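Local coordinates for protein CDP-4-keto-6-deoxy-D-glucose-3-dehydrase (Yersinia pseudotuberculosis, PDB 3BB8) that binds pyridoxal 5'-phosphate and probably removes the C3 hydroxyl of CDP-4-keto-6-deoxy-D-glucose in making a deoxysugar for lipopolysaccharide, at residues K321-S326 / Y424-F429. The protein carries 1 engineered substitution. Sequence-based numbering, arbitrary orientation.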
ATOM      1  N   LYS A 321       8.329  31.741  16.464  1.00 42.22           N
ATOM      2  CA  LYS A 321       8.982  31.550  17.755  1.00 41.01           C
ATOM      3  C   LYS A 321       9.446  32.866  18.372  1.00 43.00           C
ATOM      4  O   LYS A 321       9.397  33.043  19.591  1.00 42.72           O
ATOM      5  CB  LYS A 321      10.185  30.612  17.631  1.00 37.11           C
ATOM      6  CG  LYS A 321      10.835  30.321  18.977  1.00 34.63           C
ATOM      7  CD  LYS A 321      12.141  29.570  18.852  1.00 35.65           C
ATOM      8  CE  LYS A 321      12.782  29.378  20.212  1.00 34.09           C
ATOM      9  NZ  LYS A 321      14.117  28.749  20.117  1.00 35.73           N
ATOM     10  N   ASP A 322       9.923  33.778  17.532  1.00 44.64           N
ATOM     11  CA  ASP A 322      10.385  35.074  18.010  1.00 45.46           C
ATOM     12  C   ASP A 322       9.195  35.800  18.618  1.00 43.31           C
ATOM     13  O   ASP A 322       9.250  36.277  19.748  1.00 43.78           O
ATOM     14  CB  ASP A 322      10.953  35.896  16.853  1.00 48.79           C
ATOM     15  CG  ASP A 322      11.386  37.282  17.287  1.00 51.96           C
ATOM     16  OD1 ASP A 322      12.368  37.385  18.057  1.00 52.52           O
ATOM     17  OD2 ASP A 322      10.734  38.264  16.866  1.00 52.89           O
ATOM     18  N   ALA A 323       8.116  35.869  17.850  1.00 40.67           N
ATOM     19  CA  ALA A 323       6.898  36.517  18.290  1.00 41.81           C
ATOM     20  C   ALA A 323       6.314  35.890  19.563  1.00 44.29           C
ATOM     21  O   ALA A 323       5.851  36.602  20.458  1.00 46.63           O
ATOM     22  CB  ALA A 323       5.877  36.470  17.177  1.00 37.81           C
ATOM     23  N   LEU A 324       6.337  34.564  19.638  1.00 45.44           N
ATOM     24  CA  LEU A 324       5.794  33.828  20.782  1.00 45.55           C
ATOM     25  C   LEU A 324       6.690  33.849  22.018  1.00 46.55           C
ATOM     26  O   LEU A 324       6.354  33.268  23.050  1.00 46.50           O
ATOM     27  CB  LEU A 324       5.529  32.376  20.376  1.00 44.90           C
ATOM     28  CG  LEU A 324       4.092  31.857  20.359  1.00 44.15           C
ATOM     29  CD1 LEU A 324       3.141  32.916  19.866  1.00 43.12           C
ATOM     30  CD2 LEU A 324       4.035  30.611  19.476  1.00 44.66           C
ATOM     31  N   GLN A 325       7.832  34.512  21.924  1.00 46.48           N
ATOM     32  CA  GLN A 325       8.727  34.557  23.066  1.00 47.45           C
ATOM     33  C   GLN A 325       8.072  35.333  24.214  1.00 47.15           C
ATOM     34  O   GLN A 325       8.518  35.271  25.357  1.00 46.56           O
ATOM     35  CB  GLN A 325      10.038  35.228  22.675  1.00 48.92           C
ATOM     36  CG  GLN A 325      11.198  34.807  23.552  1.00 52.68           C
ATOM     37  CD  GLN A 325      11.841  33.529  23.067  1.00 53.08           C
ATOM     38  OE1 GLN A 325      12.635  32.914  23.773  1.00 55.00           O
ATOM     39  NE2 GLN A 325      11.514  33.131  21.844  1.00 54.11           N
ATOM     40  N   SER A 326       7.005  36.057  23.897  1.00 46.31           N
ATOM     41  CA  SER A 326       6.292  36.853  24.882  1.00 46.78           C
ATOM     42  C   SER A 326       5.498  36.004  25.868  1.00 47.84           C
ATOM     43  O   SER A 326       5.045  36.502  26.901  1.00 48.43           O
ATOM     44  CB  SER A 326       5.346  37.814  24.177  1.00 46.77           C
ATOM     45  OG  SER A 326       4.391  37.100  23.417  1.00 48.76           O
ATOM     46  N   TYR A 424      -1.678  36.587  13.513  1.00 43.44           N
ATOM     47  CA  TYR A 424      -3.000  36.371  14.080  1.00 43.99           C
ATOM     48  C   TYR A 424      -2.936  35.315  15.177  1.00 45.65           C
ATOM     49  O   TYR A 424      -3.558  35.466  16.229  1.00 46.52           O
ATOM     50  CB  TYR A 424      -3.986  35.919  13.004  1.00 43.46           C
ATOM     51  CG  TYR A 424      -5.310  35.470  13.579  1.00 43.61           C
ATOM     52  CD1 TYR A 424      -6.223  36.395  14.084  1.00 43.84           C
ATOM     53  CD2 TYR A 424      -5.627  34.117  13.672  1.00 43.95           C
ATOM     54  CE1 TYR A 424      -7.420  35.982  14.669  1.00 43.73           C
ATOM     55  CE2 TYR A 424      -6.818  33.693  14.255  1.00 43.21           C
ATOM     56  CZ  TYR A 424      -7.708  34.630  14.750  1.00 43.75           C
ATOM     57  OH  TYR A 424      -8.884  34.218  15.321  1.00 45.76           O
ATOM     58  N   VAL A 425      -2.194  34.240  14.919  1.00 44.37           N
ATOM     59  CA  VAL A 425      -2.051  33.172  15.894  1.00 43.90           C
ATOM     60  C   VAL A 425      -1.415  33.727  17.162  1.00 44.11           C
ATOM     61  O   VAL A 425      -1.896  33.476  18.268  1.00 43.12           O
ATOM     62  CB  VAL A 425      -1.176  32.017  15.337  1.00 43.70           C
ATOM     63  CG1 VAL A 425      -0.723  31.094  16.458  1.00 38.48           C
ATOM     64  CG2 VAL A 425      -1.967  31.235  14.306  1.00 43.20           C
ATOM     65  N   VAL A 426      -0.333  34.476  16.991  1.00 44.11           N
ATOM     66  CA  VAL A 426       0.376  35.071  18.117  1.00 45.17           C
ATOM     67  C   VAL A 426      -0.531  35.954  18.978  1.00 46.03           C
ATOM     68  O   VAL A 426      -0.430  35.940  20.203  1.00 46.78           O
ATOM     69  CB  VAL A 426       1.591  35.910  17.633  1.00 44.16           C
ATOM     70  CG1 VAL A 426       2.105  36.797  18.754  1.00 43.14           C
ATOM     71  CG2 VAL A 426       2.705  34.990  17.180  1.00 42.60           C
ATOM     72  N   SER A 427      -1.417  36.716  18.347  1.00 46.03           N
ATOM     73  CA  SER A 427      -2.304  37.591  19.102  1.00 46.15           C
ATOM     74  C   SER A 427      -3.264  36.752  19.937  1.00 46.15           C
ATOM     75  O   SER A 427      -3.687  37.164  21.023  1.00 45.14           O
ATOM     76  CB  SER A 427      -3.087  38.520  18.159  1.00 45.78           C
ATOM     77  OG  SER A 427      -4.157  37.848  17.516  1.00 46.59           O
ATOM     78  N   LYS A 428      -3.604  35.569  19.434  1.00 44.39           N
ATOM     79  CA  LYS A 428      -4.507  34.689  20.159  1.00 43.39           C
ATOM     80  C   LYS A 428      -3.820  34.079  21.376  1.00 42.40           C
ATOM     81  O   LYS A 428      -4.449  33.881  22.413  1.00 42.20           O
ATOM     82  CB  LYS A 428      -5.053  33.605  19.234  1.00 42.86           C
ATOM     83  CG  LYS A 428      -6.161  34.114  18.327  1.00 44.42           C
ATOM     84  CD  LYS A 428      -7.289  34.674  19.167  1.00 46.65           C
ATOM     85  CE  LYS A 428      -8.422  35.226  18.328  1.00 50.36           C
ATOM     86  NZ  LYS A 428      -9.511  35.775  19.202  1.00 51.68           N
ATOM     87  N   PHE A 429      -2.529  33.787  21.262  1.00 41.57           N
ATOM     88  CA  PHE A 429      -1.808  33.234  22.396  1.00 42.04           C
ATOM     89  C   PHE A 429      -1.710  34.325  23.463  1.00 42.17           C
ATOM     90  O   PHE A 429      -1.917  34.074  24.653  1.00 39.77           O
ATOM     91  CB  PHE A 429      -0.405  32.782  21.988  1.00 42.62           C
ATOM     92  CG  PHE A 429      -0.308  31.320  21.648  1.00 44.67           C
ATOM     93  CD1 PHE A 429      -0.765  30.840  20.425  1.00 44.26           C
ATOM     94  CD2 PHE A 429       0.248  30.420  22.556  1.00 45.30           C
ATOM     95  CE1 PHE A 429      -0.667  29.482  20.105  1.00 45.88           C
ATOM     96  CE2 PHE A 429       0.349  29.061  22.247  1.00 46.58           C
ATOM     97  CZ  PHE A 429      -0.109  28.592  21.018  1.00 45.50           C
TER
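Val426 meets Ala323 and Leu324 where two helices of this aspartate aminotransferase fold pack against each other: residues 321-326, on helix 293-323, lie against 424-429 of helix 419-432, illustrating how a few apolar side chains close a helix interface. Val426 works mainly through one methyl. With CG1 anti to the backbone N (chi1 166°), Val426 CG2 stands anti to the carbonyl carbon and comes within 3.5 Å of Ala323 CB. The same methyl, Val426 CG2, lies 3.4 Å from Leu324 CD1. Val426 CG1 takes the looser position, 4.1 Å from Ala323 CB. The backbones approach to 6.2 Å between Leu324 CA and Val426 CA.

Leu324 does not aim its CB at the partner helix; its branched end makes the approach instead, and the side chains of Leu324 and Val426 run antiparallel alongside one another. One turn on, the ring of Phe429 receives Leu324 CD1 obliquely.

Behind this first shell stands the three-stranded antiparallel sheet: Leu324 touches Phe347 and Ile349 of strand 347-351, while Phe429 packs on Ile349 and on Phe409 and Ile411 of strand 408-411. Both helices are thus seated on one sheet, away from the cofactor. At the margin, Ser326 OG hydrogen-bonds to Glu430 OE1, a polar link between segment 321-326 and the helix of 424-429. The Leu324 methyl CD1 ends 4.1 Å from Phe429 CB.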